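Local coordinates for uncharacterized protein (Bacteroides vulgatus, PDB 4FMR) that is of unknown function but probably binds DNA through an HU/IHF-like domain that is followed by an Ig-like domain, at residues K130-G136 with T155-L161; A8-D12 with L124-K130; R81-R87 with S101-T107. One frame throughout, in Å; residues are numbered along the deposited sequence.

Interaction 1 (K130-G136 with T155-L161); sequences KFYIGSG and TLFGKNL
A classic beta bulge interrupts the antiparallel pairing of Y132-G136 with T155-K159, where G134 and S135 together face F157. The carbonyl F157 O accepts from both: G134 N at 2.8 Å lies in the carbonyl plane, whereas S135 N at 3.2 Å stands above it. F157 N returns a bond to S135 O at 2.7 Å, and the pairing resumes on the other side of the bulge with K159 N to Y132 O. At the end where the strands part, the amide of N160 turns back and its ND2 donates to K130 O, 2.8 Å away and nearly straight at 163°.

Y132 holds CG between its backbone N and carbonyl carbon (chi1 61°), which lays the ring alongside K159. CB of that lysine sits over one face of the Y132 ring, 4.3 Å from the centroid, in a CH-pi contact, and K159 CG reaches Y132 OH at 3.5 Å. On the apolar side, I133 CG2 meets L156 CD2 at 3.7 Å while its CG1 faces L161 CD2; L213 and V215 of strand 209-217 pack on the same isoleucine. Two strands pairing in one sheet while a second sheet covers their apolar side is the arrangement of an Ig-like beta sandwich.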
loop_
_atom_site.group_PDB
_atom_site.type_symbol
_atom_site.label_atom_id
_atom_site.label_comp_id
_atom_site.label_asym_id
_atom_site.label_seq_id
_atom_site.Cartn_x
_atom_site.Cartn_y
_atom_site.Cartn_z
ATOM N N LYS B 130 -7.770 21.996 -20.811
ATOM C CA LYS B 130 -8.644 22.022 -19.637
ATOM C C LYS B 130 -9.704 20.883 -19.743
ATOM O O LYS B 130 -10.883 21.079 -19.452
ATOM C CB LYS B 130 -9.293 23.414 -19.445
ATOM C CG LYS B 130 -8.417 24.388 -18.634
ATOM C CD LYS B 130 -8.269 23.954 -17.157
ATOM C CE LYS B 130 -7.193 24.696 -16.398
ATOM N NZ LYS B 130 -7.040 24.171 -15.013
ATOM N N PHE B 131 -9.244 19.688 -20.156
ATOM C CA PHE B 131 -10.019 18.459 -20.296
ATOM C C PHE B 131 -9.097 17.296 -20.004
ATOM O O PHE B 131 -8.333 16.853 -20.872
ATOM C CB PHE B 131 -10.670 18.339 -21.682
ATOM C CG PHE B 131 -11.373 17.027 -21.952
ATOM C CD1 PHE B 131 -12.398 16.583 -21.124
ATOM C CD2 PHE B 131 -11.069 16.279 -23.084
ATOM C CE1 PHE B 131 -13.073 15.384 -21.394
ATOM C CE2 PHE B 131 -11.760 15.096 -23.366
ATOM C CZ PHE B 131 -12.761 14.660 -22.524
ATOM N N TYR B 132 -9.149 16.825 -18.752
ATOM C CA TYR B 132 -8.288 15.769 -18.262
ATOM C C TYR B 132 -8.827 15.174 -16.972
ATOM O O TYR B 132 -9.670 15.780 -16.305
ATOM C CB TYR B 132 -6.851 16.320 -18.023
ATOM C CG TYR B 132 -6.781 17.430 -16.993
ATOM C CD1 TYR B 132 -6.728 17.144 -15.631
ATOM C CD2 TYR B 132 -6.767 18.768 -17.379
ATOM C CE1 TYR B 132 -6.693 18.162 -14.679
ATOM C CE2 TYR B 132 -6.726 19.793 -16.436
ATOM C CZ TYR B 132 -6.657 19.484 -15.088
ATOM O OH TYR B 132 -6.600 20.494 -14.152
ATOM N N ILE B 133 -8.290 14.001 -16.628
ATOM C CA ILE B 133 -8.509 13.264 -15.398
ATOM C C ILE B 133 -7.314 13.599 -14.496
ATOM O O ILE B 133 -6.182 13.259 -14.847
ATOM C CB ILE B 133 -8.672 11.734 -15.671
ATOM C CG1 ILE B 133 -9.869 11.436 -16.618
ATOM C CG2 ILE B 133 -8.770 10.975 -14.349
ATOM C CD1 ILE B 133 -9.935 10.000 -17.250
ATOM N N GLY B 134 -7.572 14.320 -13.402
ATOM C CA GLY B 134 -6.561 14.768 -12.447
ATOM C C GLY B 134 -6.210 13.736 -11.398
ATOM O O GLY B 134 -5.033 13.415 -11.190
ATOM N N SER B 135 -7.243 13.225 -10.711
ATOM C CA SER B 135 -7.117 12.215 -9.664
ATOM C C SER B 135 -8.325 11.284 -9.652
ATOM O O SER B 135 -9.279 11.470 -10.413
ATOM C CB SER B 135 -6.936 12.882 -8.305
ATOM O OG SER B 135 -7.705 14.063 -8.213
ATOM N N GLY B 136 -8.250 10.274 -8.803
ATOM C CA GLY B 136 -9.278 9.264 -8.651
ATOM C C GLY B 136 -9.397 8.764 -7.231
ATOM O O GLY B 136 -8.461 8.905 -6.442
ATOM N N THR B 155 -14.424 7.184 -8.145
ATOM C CA THR B 155 -14.593 8.618 -8.415
ATOM C C THR B 155 -13.400 9.160 -9.215
ATOM O O THR B 155 -12.258 8.987 -8.824
ATOM C CB THR B 155 -14.791 9.439 -7.116
ATOM O OG1 THR B 155 -15.899 8.916 -6.390
ATOM C CG2 THR B 155 -15.047 10.902 -7.396
ATOM N N LEU B 156 -13.693 9.892 -10.276
ATOM C CA LEU B 156 -12.723 10.579 -11.119
ATOM C C LEU B 156 -12.824 12.078 -10.908
ATOM O O LEU B 156 -13.909 12.636 -11.054
ATOM C CB LEU B 156 -12.965 10.250 -12.605
ATOM C CG LEU B 156 -12.778 8.812 -13.011
ATOM C CD1 LEU B 156 -13.671 8.462 -14.178
ATOM C CD2 LEU B 156 -11.331 8.522 -13.275
ATOM N N PHE B 157 -11.706 12.737 -10.562
ATOM C CA PHE B 157 -11.680 14.188 -10.406
ATOM C C PHE B 157 -10.943 14.794 -11.588
ATOM O O PHE B 157 -9.979 14.206 -12.068
ATOM C CB PHE B 157 -11.030 14.587 -9.067
ATOM C CG PHE B 157 -11.695 13.974 -7.855
ATOM C CD1 PHE B 157 -12.781 14.599 -7.246
ATOM C CD2 PHE B 157 -11.219 12.788 -7.306
ATOM C CE1 PHE B 157 -13.368 14.057 -6.098
ATOM C CE2 PHE B 157 -11.812 12.239 -6.172
ATOM C CZ PHE B 157 -12.878 12.878 -5.571
ATOM N N GLY B 158 -11.396 15.938 -12.074
ATOM C CA GLY B 158 -10.712 16.566 -13.192
ATOM C C GLY B 158 -11.351 17.833 -13.694
ATOM O O GLY B 158 -11.889 18.622 -12.905
ATOM N N LYS B 159 -11.252 18.044 -15.025
ATOM C CA LYS B 159 -11.773 19.220 -15.714
ATOM C C LYS B 159 -12.608 18.821 -16.905
ATOM O O LYS B 159 -12.155 18.036 -17.747
ATOM C CB LYS B 159 -10.640 20.172 -16.168
ATOM C CG LYS B 159 -9.916 20.904 -15.038
ATOM C CD LYS B 159 -10.669 22.098 -14.479
ATOM C CE LYS B 159 -9.894 22.727 -13.346
ATOM N NZ LYS B 159 -10.529 23.981 -12.865
ATOM N N ASN B 160 -13.847 19.369 -16.947
ATOM C CA ASN B 160 -14.866 19.213 -17.989
ATOM C C ASN B 160 -15.054 17.742 -18.397
ATOM O O ASN B 160 -15.055 17.407 -19.580
ATOM C CB ASN B 160 -14.506 20.079 -19.202
ATOM C CG ASN B 160 -14.553 21.539 -18.855
ATOM O OD1 ASN B 160 -15.598 22.077 -18.451
ATOM N ND2 ASN B 160 -13.408 22.198 -18.957
ATOM N N LEU B 161 -15.281 16.893 -17.393
ATOM C CA LEU B 161 -15.428 15.443 -17.537
ATOM C C LEU B 161 -16.885 15.004 -17.796
ATOM O O LEU B 161 -17.081 13.825 -18.094
ATOM C CB LEU B 161 -14.895 14.730 -16.267
ATOM C CG LEU B 161 -13.381 14.785 -16.009
ATOM C CD1 LEU B 161 -13.003 13.943 -14.783
ATOM C CD2 LEU B 161 -12.590 14.269 -17.206
#

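Interaction 2 (A8-D12 with L124-K130); sequences AWLVD and LGERPTK
Strand 4-12 of the DNA-binding domain runs parallel to the end of strand 119-126, and the indole of W9 lies between L124 at the end of strand 119-126 and R127 in the loop that leads into strand 132-138. L124 and R127 take opposite faces of the ring system. On one, L124 CD1 lies over the centre of the W9 six-membered ring, 3.7 Å from its centroid, in a CH-pi contact. On the other, R127 CG sits 3.9 Å from the centroid of the W9 five-membered ring, displaced toward the rim.

Farther along the arginine, a bend at chi3 (68°) turns the guanidinium until its plane is only 4° from that of the indole. The overlap is partial: R127 CZ is 4.8 Å from the centroid of the W9 five-membered ring, an off-centre cation-pi contact. R127 CD also lies alongside V11 CG1. P128 CD approaches W9 CH2 at 3.7 Å, so the chain curves round the tryptophan from L124 to P128.

Two backbone bonds join the strands, L124 N to A8 O at 2.9 Å and the more bent L10 N to G125 O. G125 O also lies at the edge of the indole, near its plane. Beyond the strand end, K130 NZ reaches D12 OD2 in a long salt bridge of 3.6 Å, and this carboxylate has further weak ion pairs with K23 and K159. From the second subunit, F86 packs on A8 and A90 on L10.

With two backbone bonds, the pairing of A8-D12 with L124-K130 is supplemented by the packing of L124, R127 and P128 round one indole, to which the off-centre cation-pi contact probably adds a little. The lysines gathered at D12 would be expected to favour its ionised form.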
loop_
_atom_site.group_PDB
_atom_site.type_symbol
_atom_site.label_atom_id
_atom_site.label_comp_id
_atom_site.label_asym_id
_atom_site.label_seq_id
_atom_site.Cartn_x
_atom_site.Cartn_y
_atom_site.Cartn_z
ATOM N N ALA B 8 6.037 15.180 -14.042
ATOM C CA ALA B 8 4.800 15.483 -13.324
ATOM C C ALA B 8 4.145 16.800 -13.761
ATOM O O ALA B 8 4.824 17.813 -13.968
ATOM C CB ALA B 8 5.070 15.532 -11.831
ATOM N N TRP B 9 2.804 16.766 -13.873
ATOM C CA TRP B 9 1.935 17.903 -14.184
ATOM C C TRP B 9 1.472 18.592 -12.920
ATOM O O TRP B 9 1.436 17.969 -11.853
ATOM C CB TRP B 9 0.682 17.467 -14.967
ATOM C CG TRP B 9 0.912 16.835 -16.300
ATOM C CD1 TRP B 9 0.631 15.547 -16.653
ATOM C CD2 TRP B 9 1.344 17.496 -17.497
ATOM N NE1 TRP B 9 0.899 15.354 -17.991
ATOM C CE2 TRP B 9 1.358 16.530 -18.528
ATOM C CE3 TRP B 9 1.740 18.813 -17.795
ATOM C CZ2 TRP B 9 1.760 16.834 -19.836
ATOM C CZ3 TRP B 9 2.148 19.112 -19.089
ATOM C CH2 TRP B 9 2.162 18.129 -20.091
ATOM N N LEU B 10 1.033 19.852 -13.054
ATOM C CA LEU B 10 0.463 20.617 -11.953
ATOM C C LEU B 10 -1.044 20.691 -12.185
ATOM O O LEU B 10 -1.503 21.401 -13.085
ATOM C CB LEU B 10 1.115 22.010 -11.825
ATOM C CG LEU B 10 2.596 22.043 -11.425
ATOM C CD1 LEU B 10 3.234 23.367 -11.797
ATOM C CD2 LEU B 10 2.772 21.787 -9.951
ATOM N N VAL B 11 -1.800 19.870 -11.442
ATOM C CA VAL B 11 -3.261 19.784 -11.549
ATOM C C VAL B 11 -3.885 20.355 -10.266
ATOM O O VAL B 11 -3.193 20.492 -9.252
ATOM C CB VAL B 11 -3.783 18.341 -11.859
ATOM C CG1 VAL B 11 -3.317 17.850 -13.228
ATOM C CG2 VAL B 11 -3.414 17.342 -10.760
ATOM N N ASP B 12 -5.188 20.687 -10.317
ATOM C CA ASP B 12 -5.912 21.222 -9.165
ATOM C C ASP B 12 -6.248 20.092 -8.189
ATOM O O ASP B 12 -6.555 18.973 -8.611
ATOM C CB ASP B 12 -7.175 21.977 -9.611
ATOM C CG ASP B 12 -6.863 23.295 -10.302
ATOM O OD1 ASP B 12 -6.357 24.217 -9.621
ATOM O OD2 ASP B 12 -7.126 23.406 -11.522
ATOM N N LEU B 124 6.561 19.634 -15.480
ATOM C CA LEU B 124 6.184 20.045 -16.843
ATOM C C LEU B 124 5.268 21.282 -16.842
ATOM O O LEU B 124 4.932 21.810 -17.908
ATOM C CB LEU B 124 5.460 18.881 -17.570
ATOM C CG LEU B 124 6.117 17.493 -17.631
ATOM C CD1 LEU B 124 5.139 16.478 -18.167
ATOM C CD2 LEU B 124 7.364 17.495 -18.496
ATOM N N GLY B 125 4.871 21.712 -15.646
ATOM C CA GLY B 125 3.961 22.831 -15.440
ATOM C C GLY B 125 2.524 22.353 -15.394
ATOM O O GLY B 125 2.260 21.226 -14.960
ATOM N N GLU B 126 1.583 23.203 -15.844
ATOM C CA GLU B 126 0.160 22.861 -15.891
ATOM C C GLU B 126 -0.156 22.136 -17.185
ATOM O O GLU B 126 0.534 22.355 -18.184
ATOM C CB GLU B 126 -0.718 24.106 -15.733
ATOM C CG GLU B 126 -0.836 24.550 -14.286
ATOM C CD GLU B 126 -1.576 25.851 -14.056
ATOM O OE1 GLU B 126 -2.760 25.950 -14.453
ATOM O OE2 GLU B 126 -0.981 26.759 -13.434
ATOM N N ARG B 127 -1.177 21.252 -17.159
ATOM C CA ARG B 127 -1.624 20.466 -18.317
ATOM C C ARG B 127 -2.051 21.410 -19.463
ATOM O O ARG B 127 -2.653 22.455 -19.196
ATOM C CB ARG B 127 -2.755 19.487 -17.940
ATOM C CG ARG B 127 -2.298 18.404 -16.962
ATOM C CD ARG B 127 -3.194 17.183 -16.883
ATOM N NE ARG B 127 -3.167 16.387 -18.112
ATOM C CZ ARG B 127 -3.536 15.111 -18.193
ATOM N NH1 ARG B 127 -3.940 14.457 -17.107
ATOM N NH2 ARG B 127 -3.503 14.478 -19.358
ATOM N N PRO B 128 -1.672 21.100 -20.726
ATOM C CA PRO B 128 -1.966 22.030 -21.841
ATOM C C PRO B 128 -3.455 22.331 -22.067
ATOM O O PRO B 128 -3.792 23.471 -22.413
ATOM C CB PRO B 128 -1.397 21.305 -23.069
ATOM C CG PRO B 128 -0.377 20.358 -22.520
ATOM C CD PRO B 128 -0.911 19.921 -21.195
ATOM N N THR B 129 -4.326 21.317 -21.895
ATOM C CA THR B 129 -5.770 21.428 -22.116
ATOM C C THR B 129 -6.543 21.447 -20.790
ATOM O O THR B 129 -6.037 20.964 -19.775
ATOM C CB THR B 129 -6.263 20.271 -23.019
ATOM O OG1 THR B 129 -7.634 20.487 -23.361
ATOM C CG2 THR B 129 -6.083 18.883 -22.387
ATOM N N LYS B 130 -7.770 21.996 -20.811
ATOM C CA LYS B 130 -8.644 22.022 -19.637
ATOM C C LYS B 130 -9.704 20.883 -19.743
ATOM O O LYS B 130 -10.883 21.079 -19.452
ATOM C CB LYS B 130 -9.293 23.414 -19.445
ATOM C CG LYS B 130 -8.417 24.388 -18.634
ATOM C CD LYS B 130 -8.269 23.954 -17.157
ATOM C CE LYS B 130 -7.193 24.696 -16.398
ATOM N NZ LYS B 130 -7.040 24.171 -15.013
#

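Interaction 3 (R81-R87 with S101-T107); sequences RGVAQFR and SIYVSLT
Y103 is sandwiched between two side chains of the neighbouring strand, Q85 on one ring face and R87 on the other. The guanidinium of R87 lies flat on the tyrosine, with centres 3.7 Å apart and planes at 9°, so that stacking and cation-pi attraction coincide. Its NH2 stands over Y103 CG at 3.4 Å. Across the ring, Q85 CB approaches Y103 CZ at 3.4 Å in a CH-pi contact, while the glutamine amide is turned 80° from the ring plane. The tyrosine itself places CG between its backbone N and carbonyl carbon (chi1 70°), which brings the ring across toward R81-R87. Q85 CG also packs on S105 CB.

Waters extend the arrangement at its polar rims. One donates to F86 O and also bonds Y103 OH, 2.9 Å away; another accepts from R87 NE and meets S101 OG. Beneath these side chains the antiparallel backbones pair in regular register, as in Q85 N to Y103 O at 2.8 Å. R81 directs its charged end to the second subunit, where E210 forms a salt bridge with NE, and S105 OG bonds D145 of that subunit.

The stack holds the R87 guanidinium flat against the ring and leaves NE to bond a water at its edge; the cation probably gains from the tyrosine's pi electrons. R81 and S105 add polar links between subunits.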
loop_
_atom_site.group_PDB
_atom_site.type_symbol
_atom_site.label_atom_id
_atom_site.label_comp_id
_atom_site.label_asym_id
_atom_site.label_seq_id
_atom_site.Cartn_x
_atom_site.Cartn_y
_atom_site.Cartn_z
ATOM N N ARG B 81 6.861 -4.327 2.176
ATOM C CA ARG B 81 6.481 -4.981 3.407
ATOM C C ARG B 81 4.959 -5.194 3.336
ATOM O O ARG B 81 4.207 -4.278 2.977
ATOM C CB ARG B 81 6.920 -4.223 4.657
ATOM C CG ARG B 81 6.540 -4.928 5.980
ATOM C CD ARG B 81 5.177 -4.465 6.430
ATOM N NE ARG B 81 4.945 -4.788 7.837
ATOM C CZ ARG B 81 3.933 -4.312 8.541
ATOM N NH1 ARG B 81 3.046 -3.503 7.976
ATOM N NH2 ARG B 81 3.828 -4.592 9.832
ATOM N N GLY B 82 4.527 -6.411 3.653
ATOM C CA GLY B 82 3.119 -6.771 3.661
ATOM C C GLY B 82 2.711 -7.401 4.971
ATOM O O GLY B 82 3.523 -8.049 5.651
ATOM N N VAL B 83 1.434 -7.228 5.312
ATOM C CA VAL B 83 0.794 -7.834 6.460
ATOM C C VAL B 83 -0.721 -7.895 6.165
ATOM O O VAL B 83 -1.272 -6.969 5.568
ATOM C CB VAL B 83 1.135 -7.141 7.832
ATOM C CG1 VAL B 83 0.481 -5.763 7.979
ATOM C CG2 VAL B 83 0.800 -8.046 9.029
ATOM N N ALA B 84 -1.376 -8.991 6.583
ATOM C CA ALA B 84 -2.837 -9.128 6.496
ATOM C C ALA B 84 -3.514 -8.101 7.422
ATOM O O ALA B 84 -3.032 -7.828 8.542
ATOM C CB ALA B 84 -3.265 -10.547 6.895
ATOM N N GLN B 85 -4.647 -7.549 6.954
ATOM C CA GLN B 85 -5.473 -6.609 7.723
ATOM C C GLN B 85 -6.935 -7.031 7.601
ATOM O O GLN B 85 -7.286 -7.738 6.649
ATOM C CB GLN B 85 -5.284 -5.160 7.228
ATOM C CG GLN B 85 -3.861 -4.643 7.190
ATOM C CD GLN B 85 -3.520 -3.862 8.419
ATOM O OE1 GLN B 85 -3.032 -4.395 9.397
ATOM N NE2 GLN B 85 -3.754 -2.567 8.384
ATOM N N PHE B 86 -7.782 -6.531 8.502
ATOM C CA PHE B 86 -9.223 -6.830 8.541
ATOM C C PHE B 86 -10.088 -5.594 8.307
ATOM O O PHE B 86 -9.721 -4.486 8.700
ATOM C CB PHE B 86 -9.600 -7.451 9.905
ATOM C CG PHE B 86 -8.788 -8.685 10.230
ATOM C CD1 PHE B 86 -8.893 -9.837 9.449
ATOM C CD2 PHE B 86 -7.879 -8.686 11.290
ATOM C CE1 PHE B 86 -8.137 -10.975 9.743
ATOM C CE2 PHE B 86 -7.137 -9.833 11.591
ATOM C CZ PHE B 86 -7.270 -10.968 10.813
ATOM N N ARG B 87 -11.232 -5.789 7.641
ATOM C CA ARG B 87 -12.202 -4.705 7.446
ATOM C C ARG B 87 -13.481 -5.050 8.172
ATOM O O ARG B 87 -13.808 -6.228 8.328
ATOM C CB ARG B 87 -12.504 -4.416 5.970
ATOM C CG ARG B 87 -11.355 -3.899 5.130
ATOM C CD ARG B 87 -11.859 -3.369 3.794
ATOM N NE ARG B 87 -10.926 -3.612 2.684
ATOM C CZ ARG B 87 -9.931 -2.801 2.337
ATOM N NH1 ARG B 87 -9.695 -1.692 3.027
ATOM N NH2 ARG B 87 -9.139 -3.111 1.321
ATOM N N SER B 101 -13.901 -8.704 5.888
ATOM C CA SER B 101 -13.004 -9.128 4.827
ATOM C C SER B 101 -11.540 -8.964 5.239
ATOM O O SER B 101 -11.197 -8.237 6.180
ATOM C CB SER B 101 -13.282 -8.359 3.534
ATOM O OG SER B 101 -13.101 -6.958 3.663
ATOM N N ILE B 102 -10.691 -9.702 4.530
ATOM C CA ILE B 102 -9.250 -9.704 4.631
ATOM C C ILE B 102 -8.693 -8.997 3.405
ATOM O O ILE B 102 -9.228 -9.135 2.306
ATOM C CB ILE B 102 -8.694 -11.158 4.746
ATOM C CG1 ILE B 102 -9.398 -11.997 5.837
ATOM C CG2 ILE B 102 -7.146 -11.189 4.876
ATOM C CD1 ILE B 102 -9.130 -13.555 5.709
ATOM N N TYR B 103 -7.615 -8.241 3.601
ATOM C CA TYR B 103 -6.824 -7.638 2.547
ATOM C C TYR B 103 -5.401 -7.635 3.052
ATOM O O TYR B 103 -5.148 -7.913 4.234
ATOM C CB TYR B 103 -7.319 -6.238 2.110
ATOM C CG TYR B 103 -7.096 -5.143 3.132
ATOM C CD1 TYR B 103 -7.996 -4.942 4.180
ATOM C CD2 TYR B 103 -5.997 -4.289 3.040
ATOM C CE1 TYR B 103 -7.810 -3.912 5.108
ATOM C CE2 TYR B 103 -5.791 -3.271 3.973
ATOM C CZ TYR B 103 -6.712 -3.071 4.989
ATOM O OH TYR B 103 -6.500 -2.064 5.892
ATOM N N VAL B 104 -4.472 -7.365 2.153
ATOM C CA VAL B 104 -3.068 -7.263 2.516
ATOM C C VAL B 104 -2.683 -5.814 2.309
ATOM O O VAL B 104 -2.863 -5.258 1.223
ATOM C CB VAL B 104 -2.168 -8.262 1.718
ATOM C CG1 VAL B 104 -0.675 -8.030 1.980
ATOM C CG2 VAL B 104 -2.543 -9.697 2.023
ATOM N N SER B 105 -2.195 -5.208 3.357
ATOM C CA SER B 105 -1.685 -3.841 3.321
ATOM C C SER B 105 -0.223 -3.873 2.883
ATOM O O SER B 105 0.569 -4.623 3.464
ATOM C CB SER B 105 -1.820 -3.187 4.688
ATOM O OG SER B 105 -1.563 -1.807 4.512
ATOM N N LEU B 106 0.134 -3.095 1.854
ATOM C CA LEU B 106 1.485 -3.116 1.335
ATOM C C LEU B 106 2.138 -1.758 1.420
ATOM O O LEU B 106 1.509 -0.739 1.156
ATOM C CB LEU B 106 1.513 -3.632 -0.118
ATOM C CG LEU B 106 1.018 -5.071 -0.330
ATOM C CD1 LEU B 106 0.547 -5.251 -1.707
ATOM C CD2 LEU B 106 2.103 -6.116 0.015
ATOM N N THR B 107 3.412 -1.743 1.826
ATOM C CA THR B 107 4.165 -0.497 1.909
ATOM C C THR B 107 5.485 -0.698 1.147
ATOM O O THR B 107 5.945 -1.835 1.026
ATOM C CB THR B 107 4.345 -0.013 3.363
ATOM O OG1 THR B 107 4.873 1.313 3.313
ATOM C CG2 THR B 107 5.277 -0.900 4.187
HETATM O O HOH W 1 2.239 -2.841 5.241
HETATM O O HOH W 2 -4.422 -0.388 7.170
HETATM O O HOH W 3 -8.287 -2.177 8.116
HETATM O O HOH W 4 -11.323 -6.225 1.699
#

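From the N terminus, strand 4-12 supplies the first half of interaction 2, whose partner arrives only after 111 residues. That long loop contains helices 35-45, 51-70 and 110-117 and the whole of interaction 3, a local pairing of R81-R87 with S101-T107 across a 13-residue connection. Interaction 1 follows in series, closing an 18-residue loop in the Ig-like domain. Interactions 1 and 2 share K130 and touch directly, Y132 packing on V11 and R127, so the end of strand 4-12 and the residues after strand 119-126 pack against the start of strand 132-138. Interaction 3 lies apart, its centre about 29 Å from that of interaction 1 and 34 Å from that of interaction 2. Interactions 2 and 3 both touch the second subunit.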